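Local coordinates for protein SalCYP truncation (Salinispora tropica, PDB 7ABB) that belongs to the cytochrome P450 family and holds a heme c group within a largely helical fold, at residues N330-F335 and Y347-I352; P265-A270 and D324-Q329. One frame throughout, in Å; residues are numbered along the deposited sequence.

Contact 1 of 2, residues N330-F335 and Y347-I352. With HEC (heme c), chain B.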
ATOM      1  N   ASN A 330      -8.095 -11.972 -13.075  1.00 22.12           N
ATOM      2  CA  ASN A 330      -7.182 -11.086 -12.361  1.00 20.59           C
ATOM      3  C   ASN A 330      -7.266 -11.348 -10.863  1.00 21.93           C
ATOM      4  O   ASN A 330      -7.663 -10.474 -10.072  1.00 21.13           O
ATOM      5  CB  ASN A 330      -7.468  -9.622 -12.673  1.00 18.92           C
ATOM      6  CG  ASN A 330      -6.412  -8.720 -12.120  1.00 22.78           C
ATOM      7  OD1 ASN A 330      -5.366  -9.185 -11.667  1.00 20.68           O
ATOM      8  ND2 ASN A 330      -6.677  -7.407 -12.131  1.00 22.17           N
ATOM      9  N   PRO A 331      -6.856 -12.512 -10.439  1.00 19.06           N
ATOM     10  CA  PRO A 331      -6.829 -12.858  -9.014  1.00 18.71           C
ATOM     11  C   PRO A 331      -5.576 -12.329  -8.322  1.00 18.89           C
ATOM     12  O   PRO A 331      -4.899 -13.043  -7.585  1.00 19.72           O
ATOM     13  CB  PRO A 331      -6.863 -14.387  -9.049  1.00 20.51           C
ATOM     14  CG  PRO A 331      -6.019 -14.680 -10.236  1.00 21.96           C
ATOM     15  CD  PRO A 331      -6.437 -13.665 -11.269  1.00 20.22           C
ATOM     16  N   HIS A 332      -5.274 -11.052  -8.545  1.00 17.52           N
ATOM     17  CA  HIS A 332      -4.027 -10.507  -8.039  1.00 14.86           C
ATOM     18  C   HIS A 332      -4.057 -10.465  -6.507  1.00 16.20           C
ATOM     19  O   HIS A 332      -5.115 -10.499  -5.868  1.00 18.81           O
ATOM     20  CB  HIS A 332      -3.788  -9.110  -8.605  1.00 16.91           C
ATOM     21  CG  HIS A 332      -4.709  -8.075  -8.049  1.00 18.13           C
ATOM     22  ND1 HIS A 332      -4.548  -7.568  -6.778  1.00 18.73           N
ATOM     23  CD2 HIS A 332      -5.834  -7.505  -8.545  1.00 18.84           C
ATOM     24  CE1 HIS A 332      -5.511  -6.698  -6.531  1.00 20.35           C
ATOM     25  NE2 HIS A 332      -6.309  -6.646  -7.582  1.00 19.43           N
ATOM     26  N   ILE A 333      -2.863 -10.388  -5.926  1.00 20.86           N
ATOM     27  CA  ILE A 333      -2.708 -10.223  -4.477  1.00 19.49           C
ATOM     28  C   ILE A 333      -1.936  -8.940  -4.166  1.00 20.65           C
ATOM     29  O   ILE A 333      -0.984  -8.938  -3.380  1.00 19.09           O
ATOM     30  CB  ILE A 333      -2.037 -11.451  -3.832  1.00 20.98           C
ATOM     31  CG1 ILE A 333      -0.714 -11.827  -4.525  1.00 20.54           C
ATOM     32  CG2 ILE A 333      -2.975 -12.631  -3.885  1.00 23.71           C
ATOM     33  CD1 ILE A 333       0.160 -12.726  -3.687  1.00 24.67           C
ATOM     34  N   ALA A 334      -2.350  -7.825  -4.773  1.00 18.24           N
ATOM     35  CA  ALA A 334      -1.732  -6.542  -4.490  1.00 17.82           C
ATOM     36  C   ALA A 334      -1.800  -6.192  -3.025  1.00 18.19           C
ATOM     37  O   ALA A 334      -0.994  -5.382  -2.548  1.00 17.20           O
ATOM     38  CB  ALA A 334      -2.417  -5.447  -5.289  1.00 18.33           C
ATOM     39  N   PHE A 335      -2.778  -6.749  -2.309  1.00 18.12           N
ATOM     40  CA  PHE A 335      -2.976  -6.467  -0.891  1.00 19.95           C
ATOM     41  C   PHE A 335      -2.555  -7.640  -0.014  1.00 19.83           C
ATOM     42  O   PHE A 335      -2.951  -7.714   1.156  1.00 19.55           O
ATOM     43  CB  PHE A 335      -4.440  -6.122  -0.626  1.00 17.86           C
ATOM     44  CG  PHE A 335      -4.872  -4.810  -1.234  1.00 16.58           C
ATOM     45  CD1 PHE A 335      -4.392  -3.606  -0.748  1.00 16.96           C
ATOM     46  CD2 PHE A 335      -5.758  -4.803  -2.293  1.00 17.37           C
ATOM     47  CE1 PHE A 335      -4.801  -2.403  -1.307  1.00 18.47           C
ATOM     48  CE2 PHE A 335      -6.180  -3.607  -2.855  1.00 18.15           C
ATOM     49  CZ  PHE A 335      -5.693  -2.411  -2.365  1.00 16.82           C
ATOM     50  N   TYR A 347     -10.389   0.774   1.635  1.00 16.71           N
ATOM     51  CA  TYR A 347     -10.228   2.228   1.710  1.00 18.73           C
ATOM     52  C   TYR A 347      -9.276   2.708   0.627  1.00 18.63           C
ATOM     53  O   TYR A 347      -9.506   3.760   0.020  1.00 18.88           O
ATOM     54  CB  TYR A 347      -9.727   2.645   3.102  1.00 19.14           C
ATOM     55  CG  TYR A 347     -10.023   4.087   3.458  1.00 19.42           C
ATOM     56  CD1 TYR A 347     -11.313   4.564   3.396  1.00 20.19           C
ATOM     57  CD2 TYR A 347      -9.026   4.934   3.898  1.00 18.91           C
ATOM     58  CE1 TYR A 347     -11.610   5.870   3.731  1.00 21.95           C
ATOM     59  CE2 TYR A 347      -9.312   6.254   4.246  1.00 20.87           C
ATOM     60  CZ  TYR A 347     -10.608   6.710   4.152  1.00 19.90           C
ATOM     61  OH  TYR A 347     -10.938   8.013   4.490  1.00 21.96           O
ATOM     62  N   ALA A 348      -8.192   1.970   0.406  1.00 17.15           N
ATOM     63  CA  ALA A 348      -7.262   2.303  -0.674  1.00 17.58           C
ATOM     64  C   ALA A 348      -7.967   2.273  -2.021  1.00 18.07           C
ATOM     65  O   ALA A 348      -7.818   3.197  -2.832  1.00 16.91           O
ATOM     66  CB  ALA A 348      -6.077   1.330  -0.655  1.00 18.98           C
ATOM     67  N   ARG A 349      -8.735   1.217  -2.291  1.00 16.83           N
ATOM     68  CA  ARG A 349      -9.502   1.132  -3.531  1.00 16.72           C
ATOM     69  C   ARG A 349     -10.411   2.350  -3.711  1.00 16.19           C
ATOM     70  O   ARG A 349     -10.499   2.923  -4.807  1.00 17.69           O
ATOM     71  CB  ARG A 349     -10.328  -0.145  -3.539  1.00 16.59           C
ATOM     72  CG  ARG A 349      -9.537  -1.402  -3.832  1.00 17.84           C
ATOM     73  CD  ARG A 349     -10.402  -2.619  -3.660  1.00 19.36           C
ATOM     74  NE  ARG A 349      -9.752  -3.754  -4.296  1.00 17.72           N
ATOM     75  CZ  ARG A 349      -9.352  -4.854  -3.679  1.00 18.71           C
ATOM     76  NH1 ARG A 349      -9.556  -5.052  -2.378  1.00 22.42           N
ATOM     77  NH2 ARG A 349      -8.739  -5.809  -4.393  1.00 21.08           N
ATOM     78  N   ALA A 350     -11.143   2.713  -2.659  1.00 14.52           N
ATOM     79  CA  ALA A 350     -12.054   3.859  -2.759  1.00 16.90           C
ATOM     80  C   ALA A 350     -11.280   5.133  -3.059  1.00 16.92           C
ATOM     81  O   ALA A 350     -11.715   5.959  -3.873  1.00 16.63           O
ATOM     82  CB  ALA A 350     -12.871   4.009  -1.472  1.00 18.08           C
ATOM     83  N   GLN A 351     -10.126   5.314  -2.423  1.00 15.95           N
ATOM     84  CA  GLN A 351      -9.354   6.534  -2.664  1.00 17.22           C
ATOM     85  C   GLN A 351      -8.829   6.603  -4.093  1.00 13.99           C
ATOM     86  O   GLN A 351      -8.832   7.691  -4.702  1.00 15.95           O
ATOM     87  CB  GLN A 351      -8.187   6.622  -1.695  1.00 16.08           C
ATOM     88  CG  GLN A 351      -8.588   6.864  -0.266  1.00 16.30           C
ATOM     89  CD  GLN A 351      -7.399   6.925   0.621  1.00 20.21           C
ATOM     90  OE1 GLN A 351      -6.699   7.922   0.635  1.00 19.62           O
ATOM     91  NE2 GLN A 351      -7.143   5.843   1.368  1.00 20.20           N
ATOM     92  N   ILE A 352      -8.330   5.485  -4.621  1.00 14.38           N
ATOM     93  CA  ILE A 352      -7.763   5.474  -5.968  1.00 14.29           C
ATOM     94  C   ILE A 352      -8.852   5.726  -6.996  1.00 16.64           C
ATOM     95  O   ILE A 352      -8.729   6.606  -7.858  1.00 16.80           O
ATOM     96  CB  ILE A 352      -7.036   4.141  -6.222  1.00 16.53           C
ATOM     97  CG1 ILE A 352      -5.823   4.036  -5.333  1.00 15.79           C
ATOM     98  CG2 ILE A 352      -6.589   4.034  -7.679  1.00 16.39           C
ATOM     99  CD1 ILE A 352      -5.275   2.594  -5.225  1.00 18.21           C
TER
HETATM  100 FE   HEC B 501      -1.986  -2.140   3.588  1.00 17.53          FE
HETATM  101  CHA HEC B 501      -0.956  -4.880   5.398  1.00 17.86           C
HETATM  102  CHB HEC B 501      -0.546  -3.522   0.804  1.00 15.28           C
HETATM  103  CHC HEC B 501      -3.036   0.562   1.756  1.00 16.76           C
HETATM  104  CHD HEC B 501      -3.084  -0.610   6.424  1.00 18.73           C
HETATM  105  NA  HEC B 501      -0.956  -3.829   3.197  1.00 17.11           N
HETATM  106  C1A HEC B 501      -0.663  -4.881   4.067  1.00 17.29           C
HETATM  107  C2A HEC B 501       0.010  -5.965   3.381  1.00 18.43           C
HETATM  108  C3A HEC B 501       0.102  -5.568   2.099  1.00 18.94           C
HETATM  109  C4A HEC B 501      -0.483  -4.256   1.972  1.00 15.59           C
HETATM  110  CMA HEC B 501       0.749  -6.320   0.922  1.00 17.97           C
HETATM  111  CAA HEC B 501       0.479  -7.329   4.003  1.00 17.31           C
HETATM  112  CBA HEC B 501       1.885  -7.289   4.591  1.00 21.19           C
HETATM  113  CGA HEC B 501       2.260  -8.666   5.113  1.00 19.03           C
HETATM  114  O1A HEC B 501       3.349  -8.721   5.730  1.00 23.43           O
HETATM  115  O2A HEC B 501       1.478  -9.628   4.897  1.00 19.20           O
HETATM  116  NB  HEC B 501      -1.776  -1.559   1.676  1.00 15.88           N
HETATM  117  C1B HEC B 501      -1.187  -2.292   0.662  1.00 17.42           C
HETATM  118  C2B HEC B 501      -1.374  -1.567  -0.558  1.00 17.41           C
HETATM  119  C3B HEC B 501      -2.085  -0.455  -0.295  1.00 16.58           C
HETATM  120  C4B HEC B 501      -2.327  -0.415   1.105  1.00 16.64           C
HETATM  121  CMB HEC B 501      -0.840  -2.114  -1.897  1.00 18.92           C
HETATM  122  CAB HEC B 501      -2.567   0.691  -1.148  1.00 18.96           C
HETATM  123  CBB HEC B 501      -2.552   0.474  -2.626  1.00 24.71           C
HETATM  124  NC  HEC B 501      -2.859  -0.354   4.029  1.00 17.62           N
HETATM  125  C1C HEC B 501      -3.289   0.571   3.106  1.00 17.17           C
HETATM  126  C2C HEC B 501      -4.035   1.598   3.783  1.00 16.81           C
HETATM  127  C3C HEC B 501      -4.071   1.291   5.100  1.00 17.12           C
HETATM  128  C4C HEC B 501      -3.313   0.071   5.256  1.00 17.12           C
HETATM  129  CMC HEC B 501      -4.679   2.788   3.070  1.00 16.62           C
HETATM  130  CAC HEC B 501      -4.691   2.031   6.296  1.00 20.95           C
HETATM  131  CBC HEC B 501      -5.794   3.061   6.056  1.00 42.76           C
HETATM  132  ND  HEC B 501      -1.985  -2.644   5.519  1.00 16.02           N
HETATM  133  C1D HEC B 501      -2.509  -1.836   6.528  1.00 18.87           C
HETATM  134  C2D HEC B 501      -2.369  -2.533   7.767  1.00 19.32           C
HETATM  135  C3D HEC B 501      -1.717  -3.841   7.487  1.00 20.45           C
HETATM  136  C4D HEC B 501      -1.531  -3.839   6.053  1.00 18.52           C
HETATM  137  CMD HEC B 501      -2.804  -1.998   9.137  1.00 20.45           C
HETATM  138  CAD HEC B 501      -1.339  -4.949   8.486  1.00 20.74           C
HETATM  139  CBD HEC B 501      -2.494  -5.919   8.552  1.00 18.15           C
HETATM  140  CGD HEC B 501      -2.137  -7.092   9.444  1.00 23.69           C
HETATM  141  O1D HEC B 501      -3.054  -7.840   9.846  1.00 21.43           O
HETATM  142  O2D HEC B 501      -0.934  -7.250   9.734  1.00 24.00           O
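ND1 of His332 takes the backbone N-H of Ala334 while the same imidazole ring comes up against Arg349 on the opposing helix. The bond is 3.0 Å from Ala334 N to His332 ND1, nearly straight at 168°, and lies in the ring plane. It is reached because CG sits between the backbone N and the carbonyl carbon (chi1 71°), which brings ND1 over to the N-H two residues on. NE2 is hydrogen-bonded to Glu273 OE2, so partners at both nitrogens hold the ring's rotation. The other oxygen of that carboxylate forms a salt bridge with Arg349 NE, so one acid joins both sides of the contact. The two side chains arrive from opposite directions, His332 CE1 coming 4.0 Å from Arg349 NH2, and the shared glutamate probably offsets any positive charge they bring together.

Residues 330-335 run into the P450 cysteine loop, whose signature opens with Phe335. This residue is linked by backbone hydrogen bonding to Cys342, the cysteine that in this family supplies the iron-bound thiolate. Helix 345-362 corresponds to the L helix. Between helix and loop, the Phe335 ring is wedged against Arg349, Ala348 and the heme c, with Leu276 of helix 268-278 also touching it. Its CE2 lies 3.5 Å above the centre of the Arg349 guanidinium; the planes are 58° apart, so the phenyl ring is tilted over that face and no flat stack forms. From CG to NE the arginine chain is extended, carrying the group across from the helix. Phe335 CE1 rests 4.0 Å from Ala348 CB and 3.5 Å from HEC C3B, with the ring's edge turned to that pyrrole. Ala348 completes the corner, its CB 3.6 Å from HEC CAB, while Ala334 O approaches HEC CMB at 3.3 Å.

Contact 2 of 2, residues P265-A270 and D324-Q329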
ATOM      1  N   PRO A 265     -16.955   4.487 -18.264  1.00 32.77           N
ATOM      2  CA  PRO A 265     -16.933   4.450 -16.790  1.00 33.81           C
ATOM      3  C   PRO A 265     -17.104   3.063 -16.207  1.00 28.02           C
ATOM      4  O   PRO A 265     -16.567   2.781 -15.130  1.00 29.86           O
ATOM      5  CB  PRO A 265     -18.109   5.356 -16.398  1.00 37.70           C
ATOM      6  CG  PRO A 265     -18.283   6.262 -17.544  1.00 38.82           C
ATOM      7  CD  PRO A 265     -17.910   5.485 -18.779  1.00 32.04           C
ATOM      8  N   GLU A 266     -17.858   2.194 -16.874  1.00 30.07           N
ATOM      9  CA  GLU A 266     -18.115   0.866 -16.338  1.00 32.14           C
ATOM     10  C   GLU A 266     -16.833   0.051 -16.168  1.00 30.78           C
ATOM     11  O   GLU A 266     -16.802  -0.862 -15.333  1.00 31.90           O
ATOM     12  CB  GLU A 266     -19.093   0.134 -17.259  1.00 38.80           C
ATOM     13  CG  GLU A 266     -19.395  -1.305 -16.875  1.00 56.33           C
ATOM     14  CD  GLU A 266     -20.338  -1.978 -17.860  1.00 64.94           C
ATOM     15  OE1 GLU A 266     -20.194  -3.199 -18.088  1.00 67.67           O
ATOM     16  OE2 GLU A 266     -21.219  -1.281 -18.408  1.00 69.37           O
ATOM     17  N   VAL A 267     -15.782   0.362 -16.937  1.00 29.34           N
ATOM     18  CA  VAL A 267     -14.526  -0.380 -16.838  1.00 28.31           C
ATOM     19  C   VAL A 267     -13.645   0.090 -15.693  1.00 28.24           C
ATOM     20  O   VAL A 267     -12.623  -0.545 -15.409  1.00 24.09           O
ATOM     21  CB  VAL A 267     -13.731  -0.264 -18.155  1.00 29.26           C
ATOM     22  CG1 VAL A 267     -12.852   0.990 -18.167  1.00 34.33           C
ATOM     23  CG2 VAL A 267     -12.899  -1.512 -18.396  1.00 30.38           C
ATOM     24  N   ARG A 268     -13.987   1.194 -15.032  1.00 23.61           N
ATOM     25  CA  ARG A 268     -13.018   1.807 -14.131  1.00 20.66           C
ATOM     26  C   ARG A 268     -12.668   0.918 -12.942  1.00 22.78           C
ATOM     27  O   ARG A 268     -11.484   0.881 -12.568  1.00 20.51           O
ATOM     28  CB  ARG A 268     -13.522   3.187 -13.690  1.00 22.74           C
ATOM     29  CG  ARG A 268     -13.589   4.170 -14.867  1.00 23.76           C
ATOM     30  CD  ARG A 268     -14.245   5.487 -14.451  1.00 21.51           C
ATOM     31  NE  ARG A 268     -14.126   6.472 -15.515  1.00 23.43           N
ATOM     32  CZ  ARG A 268     -14.638   7.691 -15.472  1.00 27.23           C
ATOM     33  NH1 ARG A 268     -15.323   8.091 -14.412  1.00 26.49           N
ATOM     34  NH2 ARG A 268     -14.458   8.511 -16.493  1.00 27.24           N
ATOM     35  N   PRO A 269     -13.604   0.218 -12.298  1.00 22.11           N
ATOM     36  CA  PRO A 269     -13.193  -0.661 -11.184  1.00 23.57           C
ATOM     37  C   PRO A 269     -12.230  -1.757 -11.616  1.00 20.96           C
ATOM     38  O   PRO A 269     -11.251  -2.027 -10.905  1.00 21.30           O
ATOM     39  CB  PRO A 269     -14.534  -1.213 -10.674  1.00 26.08           C
ATOM     40  CG  PRO A 269     -15.529  -0.126 -11.034  1.00 23.53           C
ATOM     41  CD  PRO A 269     -15.073   0.323 -12.393  1.00 25.04           C
ATOM     42  N   ALA A 270     -12.456  -2.350 -12.785  1.00 23.62           N
ATOM     43  CA  ALA A 270     -11.522  -3.333 -13.323  1.00 24.49           C
ATOM     44  C   ALA A 270     -10.174  -2.695 -13.636  1.00 23.51           C
ATOM     45  O   ALA A 270      -9.117  -3.320 -13.463  1.00 22.60           O
ATOM     46  CB  ALA A 270     -12.118  -3.975 -14.576  1.00 24.14           C
ATOM     47  N   ASP A 324      -4.140  -4.611 -19.190  1.00 22.12           N
ATOM     48  CA  ASP A 324      -5.310  -5.032 -19.959  1.00 23.00           C
ATOM     49  C   ASP A 324      -6.523  -4.874 -19.053  1.00 23.49           C
ATOM     50  O   ASP A 324      -6.759  -5.707 -18.176  1.00 22.98           O
ATOM     51  CB  ASP A 324      -5.153  -6.471 -20.456  1.00 24.20           C
ATOM     52  CG  ASP A 324      -6.317  -6.911 -21.294  1.00 30.71           C
ATOM     53  OD1 ASP A 324      -7.264  -6.110 -21.468  1.00 30.00           O
ATOM     54  OD2 ASP A 324      -6.270  -8.053 -21.830  1.00 32.42           O
ATOM     55  N   PHE A 325      -7.272  -3.784 -19.240  1.00 24.76           N
ATOM     56  CA  PHE A 325      -8.441  -3.563 -18.399  1.00 24.85           C
ATOM     57  C   PHE A 325      -9.483  -4.657 -18.562  1.00 28.60           C
ATOM     58  O   PHE A 325     -10.336  -4.824 -17.679  1.00 27.12           O
ATOM     59  CB  PHE A 325      -9.113  -2.232 -18.721  1.00 26.13           C
ATOM     60  CG  PHE A 325      -8.266  -1.018 -18.456  1.00 23.00           C
ATOM     61  CD1 PHE A 325      -7.132  -1.067 -17.675  1.00 23.58           C
ATOM     62  CD2 PHE A 325      -8.630   0.179 -19.016  1.00 25.46           C
ATOM     63  CE1 PHE A 325      -6.377   0.092 -17.449  1.00 23.84           C
ATOM     64  CE2 PHE A 325      -7.885   1.343 -18.803  1.00 24.43           C
ATOM     65  CZ  PHE A 325      -6.753   1.279 -18.026  1.00 23.17           C
ATOM     66  N   ASP A 326      -9.450  -5.380 -19.682  1.00 26.61           N
ATOM     67  CA  ASP A 326     -10.384  -6.461 -19.961  1.00 27.13           C
ATOM     68  C   ASP A 326      -9.840  -7.828 -19.567  1.00 25.61           C
ATOM     69  O   ASP A 326     -10.442  -8.840 -19.923  1.00 30.70           O
ATOM     70  CB  ASP A 326     -10.752  -6.429 -21.444  1.00 29.33           C
ATOM     71  CG  ASP A 326     -11.436  -5.129 -21.824  1.00 29.41           C
ATOM     72  OD1 ASP A 326     -12.386  -4.737 -21.123  1.00 36.50           O
ATOM     73  OD2 ASP A 326     -11.031  -4.500 -22.826  1.00 33.14           O
ATOM     74  N   ARG A 327      -8.726  -7.871 -18.839  1.00 24.43           N
ATOM     75  CA  ARG A 327      -8.145  -9.124 -18.378  1.00 25.97           C
ATOM     76  C   ARG A 327      -9.215  -9.977 -17.703  1.00 32.31           C
ATOM     77  O   ARG A 327      -9.901  -9.528 -16.776  1.00 29.93           O
ATOM     78  CB  ARG A 327      -6.987  -8.808 -17.428  1.00 26.05           C
ATOM     79  CG  ARG A 327      -6.208  -9.991 -16.935  1.00 25.22           C
ATOM     80  CD  ARG A 327      -4.948  -9.560 -16.186  1.00 23.57           C
ATOM     81  NE  ARG A 327      -3.970  -8.911 -17.064  1.00 21.85           N
ATOM     82  CZ  ARG A 327      -3.066  -9.569 -17.787  1.00 23.08           C
ATOM     83  NH1 ARG A 327      -3.023 -10.899 -17.766  1.00 23.80           N
ATOM     84  NH2 ARG A 327      -2.209  -8.914 -18.553  1.00 23.78           N
ATOM     85  N   GLU A 328      -9.392 -11.194 -18.210  1.00 29.37           N
ATOM     86  CA  GLU A 328     -10.508 -12.034 -17.782  1.00 30.93           C
ATOM     87  C   GLU A 328     -10.287 -12.620 -16.393  1.00 30.06           C
ATOM     88  O   GLU A 328     -11.239 -12.753 -15.619  1.00 36.66           O
ATOM     89  CB  GLU A 328     -10.734 -13.161 -18.791  1.00 37.40           C
ATOM     90  CG  GLU A 328     -11.260 -12.686 -20.132  1.00 55.11           C
ATOM     91  CD  GLU A 328     -11.906 -13.805 -20.929  1.00 70.69           C
ATOM     92  OE1 GLU A 328     -11.207 -14.431 -21.753  1.00 77.85           O
ATOM     93  OE2 GLU A 328     -13.109 -14.065 -20.720  1.00 79.20           O
ATOM     94  N   GLN A 329      -9.050 -12.987 -16.067  1.00 29.87           N
ATOM     95  CA  GLN A 329      -8.711 -13.582 -14.779  1.00 33.79           C
ATOM     96  C   GLN A 329      -7.690 -12.675 -14.122  1.00 28.08           C
ATOM     97  O   GLN A 329      -6.538 -12.608 -14.555  1.00 28.36           O
ATOM     98  CB  GLN A 329      -8.160 -15.000 -14.938  1.00 38.81           C
ATOM     99  CG  GLN A 329      -9.137 -15.969 -15.588  1.00 51.11           C
ATOM    100  CD  GLN A 329     -10.483 -16.013 -14.882  1.00 63.77           C
ATOM    101  OE1 GLN A 329     -10.554 -15.976 -13.654  1.00 70.93           O
ATOM    102  NE2 GLN A 329     -11.559 -16.091 -15.660  1.00 71.69           N
TER
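The backbones come closest where Ala270 of helix 268-278 lies beside Phe325 in a type I beta turn, their CA atoms 5.9 Å apart. This turn, from Asp324 to Arg327, belongs to the P450 meander, and the helix corresponds to the K helix. An Asx turn reinforces the beta turn: Asp326 N donates to Asp324 OD1 over 2.9 Å, meeting the oxygen from above the carboxylate plane. Arg327, at the end of the turn, forms a salt bridge with Glu274, and with Arg277 close by the three fit the family's Glu-Arg-Arg triad.

Across the interface the meeting is mostly apolar. Val267 and Phe325 cross at about a right angle, with Val267 CG2 3.9 Å from Phe325 CB, so the valine packs on the root of the phenylalanine. CG of Phe325 stands beside its backbone N (chi1 -63°), and the ring goes on to meet that of Phe275, their planes at about 70°. Asp326 brings OD1 to 4.3 Å from Val267 CG2, although OD1 is engaged in a salt bridge with Arg260 on helix 255-263. Next to the valine, the methyl CB of Ala270 rests 3.7 Å from the carbonyl O of Phe325.

The two contacts illustrate how one irregular run of chain meets the helices of a P450 at successive points on its way to the heme. Contact 2 closes first, joining residues 265-270, which lead into helix 268-278, to residues 324-329; contact 1 follows directly, since 330 succeeds 329, and joins the next stretch to helix 345-362. Their centres are about 13 Å apart. Helix 268-278 links them: Ala270 takes part in contact 2, while farther along Glu273 serves His332 and Arg349 of contact 1, and Glu274 pairs with Arg327. The centre of contact 2 lies about 21 Å from that of the chain, and the centre of contact 1 about 9 Å, so the loop runs inward to the heme c.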